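PDB 4ZRX: F5/8 type C domain protein, which probably hydrolyses alpha-L-fucosides with a TIM-barrel domain and carries a further C-terminal domain of the F5/8 type C family, a family whose members often bind carbohydrates. Local coordinates for residues T54-E59 and P67-P72; K383-L388 and F431-A436. All blocks are in the same frame, centred on the assembly; numbering follows the deposited sequence.

Contact 1. Residues T54-E59 and P67-P72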
loop_
_atom_site.group_PDB
_atom_site.type_symbol
_atom_site.label_atom_id
_atom_site.label_comp_id
_atom_site.label_asym_id
_atom_site.label_seq_id
_atom_site.Cartn_x
_atom_site.Cartn_y
_atom_site.Cartn_z
ATOM N N THR A 54 -14.796 14.845 -1.695
ATOM C CA THR A 54 -15.548 13.863 -2.440
ATOM C C THR A 54 -16.490 14.547 -3.443
ATOM O O THR A 54 -16.763 13.999 -4.523
ATOM C CB THR A 54 -16.395 13.007 -1.474
ATOM O OG1 THR A 54 -15.559 12.473 -0.446
ATOM C CG2 THR A 54 -17.138 11.892 -2.194
ATOM N N PHE A 55 -16.988 15.729 -3.068
ATOM C CA PHE A 55 -17.981 16.474 -3.852
ATOM C C PHE A 55 -17.384 17.495 -4.798
ATOM O O PHE A 55 -18.069 17.935 -5.740
ATOM C CB PHE A 55 -19.037 17.089 -2.931
ATOM C CG PHE A 55 -19.795 16.032 -2.205
ATOM C CD1 PHE A 55 -20.913 15.446 -2.762
ATOM C CD2 PHE A 55 -19.292 15.527 -1.015
ATOM C CE1 PHE A 55 -21.579 14.394 -2.108
ATOM C CE2 PHE A 55 -19.919 14.462 -0.386
ATOM C CZ PHE A 55 -21.057 13.890 -0.942
ATOM N N THR A 56 -16.137 17.900 -4.555
ATOM C CA THR A 56 -15.485 18.827 -5.468
ATOM C C THR A 56 -14.593 18.156 -6.506
ATOM O O THR A 56 -14.200 18.789 -7.490
ATOM C CB THR A 56 -14.579 19.803 -4.688
ATOM O OG1 THR A 56 -13.569 19.075 -3.965
ATOM C CG2 THR A 56 -15.381 20.611 -3.761
ATOM N N GLY A 57 -14.219 16.913 -6.257
ATOM C CA GLY A 57 -13.301 16.180 -7.098
ATOM C C GLY A 57 -11.844 16.489 -6.853
ATOM O O GLY A 57 -11.029 16.136 -7.643
ATOM N N ARG A 58 -11.501 17.099 -5.734
ATOM C CA ARG A 58 -10.144 17.463 -5.446
ATOM C C ARG A 58 -9.477 16.438 -4.529
ATOM O O ARG A 58 -10.134 15.839 -3.729
ATOM C CB ARG A 58 -10.133 18.806 -4.741
ATOM C CG ARG A 58 -10.533 19.926 -5.667
ATOM C CD ARG A 58 -10.540 21.180 -4.893
ATOM N NE ARG A 58 -10.936 22.251 -5.774
ATOM C CZ ARG A 58 -11.430 23.422 -5.404
ATOM N NH1 ARG A 58 -11.635 23.752 -4.106
ATOM N NH2 ARG A 58 -11.759 24.269 -6.390
ATOM N N GLU A 59 -8.182 16.229 -4.661
ATOM C CA GLU A 59 -7.458 15.423 -3.704
ATOM C C GLU A 59 -7.125 16.195 -2.442
ATOM O O GLU A 59 -7.148 15.623 -1.363
ATOM C CB GLU A 59 -6.152 14.821 -4.312
ATOM C CG GLU A 59 -6.479 13.585 -5.201
ATOM C CD GLU A 59 -6.911 12.400 -4.317
ATOM O OE1 GLU A 59 -6.037 11.888 -3.572
ATOM O OE2 GLU A 59 -8.110 12.030 -4.368
ATOM N N PRO A 67 -19.581 24.820 2.333
ATOM C CA PRO A 67 -20.199 23.581 2.915
ATOM C C PRO A 67 -21.423 23.057 2.243
ATOM O O PRO A 67 -21.782 21.912 2.437
ATOM C CB PRO A 67 -20.590 24.004 4.345
ATOM C CG PRO A 67 -19.714 25.112 4.634
ATOM C CD PRO A 67 -19.518 25.887 3.328
ATOM N N ALA A 68 -22.114 23.902 1.497
ATOM C CA ALA A 68 -23.259 23.506 0.696
ATOM C C ALA A 68 -22.974 22.348 -0.256
ATOM O O ALA A 68 -23.873 21.612 -0.597
ATOM C CB ALA A 68 -23.819 24.677 -0.101
ATOM N N LEU A 69 -21.723 22.193 -0.666
ATOM C CA LEU A 69 -21.369 21.150 -1.596
ATOM C C LEU A 69 -21.398 19.766 -0.948
ATOM O O LEU A 69 -21.525 18.772 -1.662
ATOM C CB LEU A 69 -19.982 21.400 -2.128
ATOM C CG LEU A 69 -19.938 22.624 -3.027
ATOM C CD1 LEU A 69 -18.492 22.870 -3.428
ATOM C CD2 LEU A 69 -20.792 22.407 -4.236
ATOM N N PHE A 70 -21.241 19.728 0.370
ATOM C CA PHE A 70 -21.294 18.409 1.094
ATOM C C PHE A 70 -22.710 17.931 1.155
ATOM O O PHE A 70 -23.526 18.384 1.986
ATOM C CB PHE A 70 -20.685 18.470 2.483
ATOM C CG PHE A 70 -20.640 17.116 3.134
ATOM C CD1 PHE A 70 -19.661 16.223 2.768
ATOM C CD2 PHE A 70 -21.620 16.711 3.994
ATOM C CE1 PHE A 70 -19.592 14.945 3.321
ATOM C CE2 PHE A 70 -21.567 15.438 4.542
ATOM C CZ PHE A 70 -20.552 14.561 4.207
ATOM N N ASN A 71 -23.062 17.015 0.268
ATOM C CA ASN A 71 -24.427 16.544 0.256
ATOM C C ASN A 71 -24.595 15.126 -0.261
ATOM O O ASN A 71 -25.119 14.897 -1.345
ATOM C CB ASN A 71 -25.318 17.512 -0.553
ATOM C CG ASN A 71 -26.815 17.318 -0.227
ATOM O OD1 ASN A 71 -27.176 16.695 0.767
ATOM N ND2 ASN A 71 -27.662 17.780 -1.103
ATOM N N PRO A 72 -24.144 14.149 0.517
ATOM C CA PRO A 72 -24.329 12.763 0.090
ATOM C C PRO A 72 -25.749 12.346 -0.108
ATOM O O PRO A 72 -26.606 12.692 0.730
ATOM C CB PRO A 72 -23.732 11.949 1.229
ATOM C CG PRO A 72 -23.381 12.861 2.234
ATOM C CD PRO A 72 -23.507 14.251 1.832
#

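Contact 2. Residues K383-L388 and F431-A436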
loop_
_atom_site.group_PDB
_atom_site.type_symbol
_atom_site.label_atom_id
_atom_site.label_comp_id
_atom_site.label_asym_id
_atom_site.label_seq_id
_atom_site.Cartn_x
_atom_site.Cartn_y
_atom_site.Cartn_z
ATOM N N LYS A 383 1.683 -34.945 1.768
ATOM C CA LYS A 383 1.473 -34.543 0.369
ATOM C C LYS A 383 1.377 -33.027 0.245
ATOM O O LYS A 383 0.432 -32.509 -0.353
ATOM C CB LYS A 383 0.227 -35.234 -0.242
ATOM C CG LYS A 383 0.430 -36.746 -0.333
ATOM C CD LYS A 383 -0.732 -37.427 -0.996
ATOM C CE LYS A 383 -0.319 -38.843 -1.318
ATOM N NZ LYS A 383 -1.465 -39.663 -1.776
ATOM N N SER A 384 2.262 -32.331 0.943
ATOM C CA SER A 384 2.263 -30.841 0.938
ATOM C C SER A 384 3.001 -30.331 -0.274
ATOM O O SER A 384 4.031 -30.883 -0.585
ATOM C CB SER A 384 3.009 -30.300 2.146
ATOM O OG SER A 384 2.253 -30.560 3.276
ATOM N N GLU A 385 2.419 -29.335 -0.939
ATOM C CA GLU A 385 3.037 -28.493 -1.961
ATOM C C GLU A 385 2.905 -27.074 -1.435
ATOM O O GLU A 385 1.800 -26.658 -1.034
ATOM C CB GLU A 385 2.266 -28.593 -3.281
ATOM C CG GLU A 385 2.884 -27.757 -4.389
ATOM C CD GLU A 385 2.274 -27.990 -5.776
ATOM O OE1 GLU A 385 1.067 -28.296 -5.886
ATOM O OE2 GLU A 385 3.008 -27.813 -6.761
ATOM N N ILE A 386 4.018 -26.346 -1.364
ATOM C CA ILE A 386 4.041 -25.052 -0.774
ATOM C C ILE A 386 4.784 -24.075 -1.650
ATOM O O ILE A 386 5.690 -24.430 -2.365
ATOM C CB ILE A 386 4.682 -25.096 0.647
ATOM C CG1 ILE A 386 6.077 -25.685 0.669
ATOM C CG2 ILE A 386 3.792 -25.923 1.559
ATOM C CD1 ILE A 386 6.818 -25.405 1.946
ATOM N N ASN A 387 4.400 -22.807 -1.553
ATOM C CA ASN A 387 5.102 -21.708 -2.187
ATOM C C ASN A 387 5.130 -20.419 -1.387
ATOM O O ASN A 387 5.436 -19.323 -1.958
ATOM C CB ASN A 387 4.525 -21.472 -3.587
ATOM C CG ASN A 387 3.063 -21.095 -3.562
ATOM O OD1 ASN A 387 2.489 -20.806 -2.530
ATOM N ND2 ASN A 387 2.462 -21.047 -4.732
ATOM N N LEU A 388 4.824 -20.543 -0.078
ATOM C CA LEU A 388 4.702 -19.445 0.839
ATOM C C LEU A 388 5.041 -19.929 2.218
ATOM O O LEU A 388 4.477 -20.917 2.694
ATOM C CB LEU A 388 3.273 -18.835 0.808
ATOM C CG LEU A 388 2.830 -17.835 1.841
ATOM C CD1 LEU A 388 3.675 -16.663 1.826
ATOM C CD2 LEU A 388 1.343 -17.488 1.622
ATOM N N PHE A 431 7.974 -18.191 -3.197
ATOM C CA PHE A 431 8.963 -18.885 -4.019
ATOM C C PHE A 431 8.262 -19.857 -4.938
ATOM O O PHE A 431 7.103 -20.163 -4.730
ATOM C CB PHE A 431 9.977 -19.647 -3.142
ATOM C CG PHE A 431 9.356 -20.469 -2.064
ATOM C CD1 PHE A 431 9.015 -21.759 -2.280
ATOM C CD2 PHE A 431 9.149 -19.917 -0.796
ATOM C CE1 PHE A 431 8.445 -22.513 -1.268
ATOM C CE2 PHE A 431 8.570 -20.690 0.231
ATOM C CZ PHE A 431 8.189 -21.963 -0.021
ATOM N N PRO A 432 8.964 -20.402 -5.931
ATOM C CA PRO A 432 8.261 -21.359 -6.820
ATOM C C PRO A 432 7.856 -22.613 -6.064
ATOM O O PRO A 432 8.648 -23.102 -5.243
ATOM C CB PRO A 432 9.312 -21.704 -7.910
ATOM C CG PRO A 432 10.255 -20.539 -7.872
ATOM C CD PRO A 432 10.304 -20.034 -6.438
ATOM N N ALA A 433 6.643 -23.094 -6.343
ATOM C CA ALA A 433 6.077 -24.219 -5.643
ATOM C C ALA A 433 7.025 -25.409 -5.612
ATOM O O ALA A 433 7.659 -25.766 -6.622
ATOM C CB ALA A 433 4.760 -24.635 -6.285
ATOM N N VAL A 434 7.085 -26.026 -4.439
ATOM C CA VAL A 434 7.800 -27.287 -4.270
ATOM C C VAL A 434 6.980 -28.282 -3.473
ATOM O O VAL A 434 6.195 -27.908 -2.580
ATOM C CB VAL A 434 9.156 -27.051 -3.604
ATOM C CG1 VAL A 434 9.012 -26.553 -2.169
ATOM C CG2 VAL A 434 10.016 -28.298 -3.649
ATOM N N ASN A 435 7.199 -29.552 -3.797
ATOM C CA ASN A 435 6.639 -30.656 -3.032
ATOM C C ASN A 435 7.672 -31.012 -1.980
ATOM O O ASN A 435 8.817 -31.362 -2.317
ATOM C CB ASN A 435 6.318 -31.865 -3.897
ATOM C CG ASN A 435 5.178 -31.613 -4.863
ATOM O OD1 ASN A 435 5.399 -31.436 -6.053
ATOM N ND2 ASN A 435 3.972 -31.574 -4.360
ATOM N N ALA A 436 7.280 -30.923 -0.704
ATOM C CA ALA A 436 8.200 -31.141 0.413
ATOM C C ALA A 436 7.538 -31.792 1.605
ATOM O O ALA A 436 6.306 -31.657 1.778
ATOM C CB ALA A 436 8.796 -29.840 0.842
HETATM O O HOH W 1 4.398 -33.861 1.975
HETATM O O HOH W 2 4.182 -21.411 -7.358
#

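Contact 1. Residues T54-E59 and P67-P72
Phe55 lays its ring against the backbone of residues 69-72, and this one side chain makes most of the contact. With CG anti to its own carbonyl carbon (chi1 -63°), the ring reaches out from the helix end to the other segment. Asn71 N sits 3.8 Å above the ring plane, over its centre, while Phe70 CA lies over the same face nearer the rim. At the root of the side chain, Leu69 O comes to 3.3 Å from Phe55 CB. At the far end of the ring, Phe55 CZ comes to 3.4 Å from Pro72 N and 3.7 Å from Pro72 CD. The two phenylalanine rings meet obliquely, planes at 73°, with Phe55 CE2 3.6 Å from Phe70 CD1. Phe70 is itself buried, and its ring also meets that of Phe102.

The setting is a connection of the putative catalytic domain, a TIM barrel: helix 52-56 follows the barrel strand 44-48, and residues 67-72 lie in the loop that leads on to helix 77-86. Gly57, with positive phi, takes the chain out of the helix.

Packing is thinner on the solvent side. There exposed Leu69 meets Thr56 through methyls alone, Leu69 CD1 to Thr56 CG2 at 3.9 Å, their side chains crossing at about a right angle. Beyond Gly57 the chain diverges, and the exposed Arg58 turns to a salt bridge with Glu65.

Contact 2. Residues K383-L388 and F431-A436
Ile386 and Val434 form the antiparallel, hydrogen-bonded pair beside the corner of this short ladder: Ile386 N to Val434 O is 2.9 Å (163° at the hydrogen), and Val434 N to Ile386 O is 3.0 Å. The two-stranded sheet lies where the chain turns between strands 374-381 and 388-393, and again between 427-431 and 438-446. Past the corner, Phe431 N donates to Asn387 O from above the carbonyl plane, where Asn387 and Leu388 form a classic beta bulge opposite Tyr458. One water bridges Ser384 N and Ala436 O, another accepts from Asn387 ND2 and Ala433 N. Asn387 OD1 is held by Ala460 N.

Among CH contacts, Glu385 CA approaches Val434 O at 3.3 Å. The Phe431 ring (chi1 48°) makes a CH-pi contact, Asn387 CA 3.9 Å from its centroid and 25° off its normal.

Apolar contact is slighter: Ile386 CG1 to Val434 CG1 and Ile386 CD1 to Phe431 CZ are both 4.2 Å. At Phe431 an alanine is likely to leave Asn387 CA without its aromatic cover and Ile386 CD1 without its apolar neighbour. The pairing rests mainly on backbone polar groups, consistent with a register set by the main chain, while the ring packs over Asn387 CA at the corner.

How the contacts relate
From the N terminus, the chain first runs through barrel strand 44-48 into helix 52-56, and contact 1 closes a short loop there, seven residues without helix or strand between its segments. The rest of the barrel and helix 339-356 follow before contact 2 opens. Its loop is longer, 42 residues rich in strand, and brings strand 384-386 beside strand 433-436, each joining, along the chain, one four-stranded antiparallel sheet to the other. The contacts are in series and neither nest nor cross. Their centres are 50 Å apart, on opposite sides of the chain's centre, with nearest atoms about 31 Å apart: one belongs to the barrel periphery, the other to the all-beta region following it.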